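Local atomic coordinates of putative cytoplasmic protein (Salmonella enterica subsp. enterica serovar Typhimurium, PDB entry 4IQN), a protein that is of unknown function but belongs to a family defined by an uncharacterised domain. Residues Lys79-Asp82 with Val86-Ser89. Numbering follows the deposited sequence.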
ATOM      1  N   LYS A  79       7.838  -6.648  -7.852  1.00 27.86           N
ATOM      2  CA  LYS A  79       9.058  -7.263  -7.416  1.00 29.04           C
ATOM      3  C   LYS A  79       8.776  -8.370  -6.386  1.00 30.71           C
ATOM      4  O   LYS A  79       9.669  -9.171  -6.106  1.00 30.47           O
ATOM      5  CB  LYS A  79      10.017  -6.212  -6.834  1.00 31.22           C
ATOM      6  CG  LYS A  79      10.661  -5.257  -7.866  1.00 32.87           C
ATOM      7  CD  LYS A  79      11.433  -4.113  -7.176  1.00 37.25           C
ATOM      8  CE  LYS A  79      11.831  -3.017  -8.164  1.00 41.95           C
ATOM      9  NZ  LYS A  79      13.048  -2.280  -7.733  1.00 44.12           N
ATOM     10  N   SER A  80       7.557  -8.418  -5.836  1.00 27.05           N
ATOM     11  CA  SER A  80       7.205  -9.366  -4.762  1.00 32.95           C
ATOM     12  C   SER A  80       6.429 -10.597  -5.247  1.00 31.40           C
ATOM     13  O   SER A  80       6.104 -11.467  -4.460  1.00 31.49           O
ATOM     14  CB  SER A  80       6.405  -8.661  -3.645  1.00 27.09           C
ATOM     15  OG  SER A  80       7.239  -7.829  -2.883  1.00 30.40           O
ATOM     16  N   ILE A  81       6.128 -10.649  -6.536  1.00 26.11           N
ATOM     17  CA  ILE A  81       5.289 -11.690  -7.110  1.00 27.80           C
ATOM     18  C   ILE A  81       6.171 -12.892  -7.421  1.00 33.06           C
ATOM     19  O   ILE A  81       7.112 -12.767  -8.181  1.00 37.80           O
ATOM     20  CB  ILE A  81       4.608 -11.212  -8.413  1.00 28.73           C
ATOM     21  CG1 ILE A  81       3.681 -10.015  -8.147  1.00 31.50           C
ATOM     22  CG2 ILE A  81       3.791 -12.339  -9.025  1.00 33.50           C
ATOM     23  CD1 ILE A  81       2.947  -9.504  -9.366  1.00 33.37           C
ATOM     24  N   ASP A  82       5.855 -14.050  -6.852  1.00 33.84           N
ATOM     25  CA  ASP A  82       6.584 -15.274  -7.158  1.00 33.92           C
ATOM     26  C   ASP A  82       6.030 -16.030  -8.376  1.00 35.21           C
ATOM     27  O   ASP A  82       5.080 -15.579  -8.990  1.00 37.29           O
ATOM     28  CB  ASP A  82       6.701 -16.174  -5.909  1.00 33.41           C
ATOM     29  CG  ASP A  82       5.404 -16.867  -5.503  1.00 37.04           C
ATOM     30  OD1 ASP A  82       4.513 -17.031  -6.320  1.00 41.02           O
ATOM     31  OD2 ASP A  82       5.319 -17.291  -4.321  1.00 43.66           O
ATOM     32  N   VAL A  86       1.955 -15.657  -6.122  1.00 30.71           N
ATOM     33  CA  VAL A  86       1.726 -15.147  -4.797  1.00 30.45           C
ATOM     34  C   VAL A  86       2.558 -13.889  -4.589  1.00 27.86           C
ATOM     35  O   VAL A  86       3.764 -13.915  -4.780  1.00 29.42           O
ATOM     36  CB  VAL A  86       2.095 -16.190  -3.704  1.00 30.95           C
ATOM     37  CG1 VAL A  86       1.916 -15.595  -2.308  1.00 31.92           C
ATOM     38  CG2 VAL A  86       1.239 -17.446  -3.852  1.00 31.71           C
ATOM     39  N   ILE A  87       1.890 -12.802  -4.184  1.00 25.07           N
ATOM     40  CA  ILE A  87       2.565 -11.565  -3.776  1.00 23.83           C
ATOM     41  C   ILE A  87       3.027 -11.734  -2.340  1.00 24.79           C
ATOM     42  O   ILE A  87       2.201 -11.834  -1.436  1.00 22.05           O
ATOM     43  CB  ILE A  87       1.618 -10.352  -3.859  1.00 24.49           C
ATOM     44  CG1 ILE A  87       1.098 -10.171  -5.302  1.00 28.91           C
ATOM     45  CG2 ILE A  87       2.342  -9.111  -3.387  1.00 24.11           C
ATOM     46  CD1 ILE A  87      -0.014  -9.147  -5.485  1.00 27.51           C
ATOM     47  N   HIS A  88       4.341 -11.788  -2.142  1.00 21.73           N
ATOM     48  CA  HIS A  88       4.911 -11.923  -0.794  1.00 23.81           C
ATOM     49  C   HIS A  88       4.803 -10.558  -0.091  1.00 22.98           C
ATOM     50  O   HIS A  88       4.748  -9.534  -0.744  1.00 22.93           O
ATOM     51  CB  HIS A  88       6.347 -12.398  -0.867  1.00 23.55           C
ATOM     52  CG  HIS A  88       6.472 -13.832  -1.289  1.00 29.26           C
ATOM     53  ND1 HIS A  88       6.998 -14.804  -0.472  1.00 36.74           N
ATOM     54  CD2 HIS A  88       6.079 -14.460  -2.420  1.00 34.75           C
ATOM     55  CE1 HIS A  88       6.950 -15.970  -1.097  1.00 36.40           C
ATOM     56  NE2 HIS A  88       6.390 -15.787  -2.277  1.00 32.61           N
ATOM     57  N   SER A  89       4.702 -10.586   1.228  1.00 23.60           N
ATOM     58  CA  SER A  89       4.561  -9.372   1.997  1.00 23.43           C
ATOM     59  C   SER A  89       5.790  -8.478   1.868  1.00 22.46           C
ATOM     60  O   SER A  89       6.919  -8.914   1.746  1.00 21.23           O
ATOM     61  CB  SER A  89       4.224  -9.647   3.496  1.00 22.45           C
ATOM     62  OG  SER A  89       4.063  -8.401   4.212  1.00 22.68           O
TER
HETATM   63  O   HOH W   1       8.332  -8.792  -0.713  1.00 27.48           O
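V86 meets D82 twice, and the pair illustrates how a tight chain reversal can be tied by one aspartate. The carbonyl of V86 accepts D82 N at 2.9 Å in a nearly straight bond, while V86 N donates to D82 OD1, also at 2.9 Å, reaching that oxygen from above the carboxylate plane. D82 carries CG between its backbone N and carbonyl carbon (chi1 73°), a rotation that brings the carboxylate back over the start of the strand, alongside the V86 side chain; V86 CB lies 3.5 Å from D82 OD2. The same V86 carbonyl also takes a CA-H...O contact from I81.

I87 forms a single antiparallel bridge with I81. Their side chains run side by side in the same direction and touch at I81 CG1 and I87 CG1, 3.8 Å apart. I87 is also backbone-bonded to R36 and R38, which places strand 86-87, at the edge of the small mixed sheet, beside strand 36-38, while 79-82 pairs along its other side through the single bridge.

At H88 the backbone N donates almost linearly to S80 O (2.9 Å). The side chain leans back along the turn, and H88 NE2 gives its hydrogen to D82 OD2 at 2.8 Å on the anti side, tilted out of the carboxylate plane. The oxygen lies close to the ring plane, and the ring therefore meets D82 by its edge; the ring and carboxylate planes are turned 71° apart.

Beyond it, S89 O accepts a hydrogen from a water 2.8 Å away that also bonds S80 OG, extending the link past the direct contacts.

Both carboxylate oxygens of D82 thus have N-H donors, which would be expected to stabilise its negative charge; that charge in turn probably polarises the imidazole of H88, and the bond probably restrains the rotation of the ring.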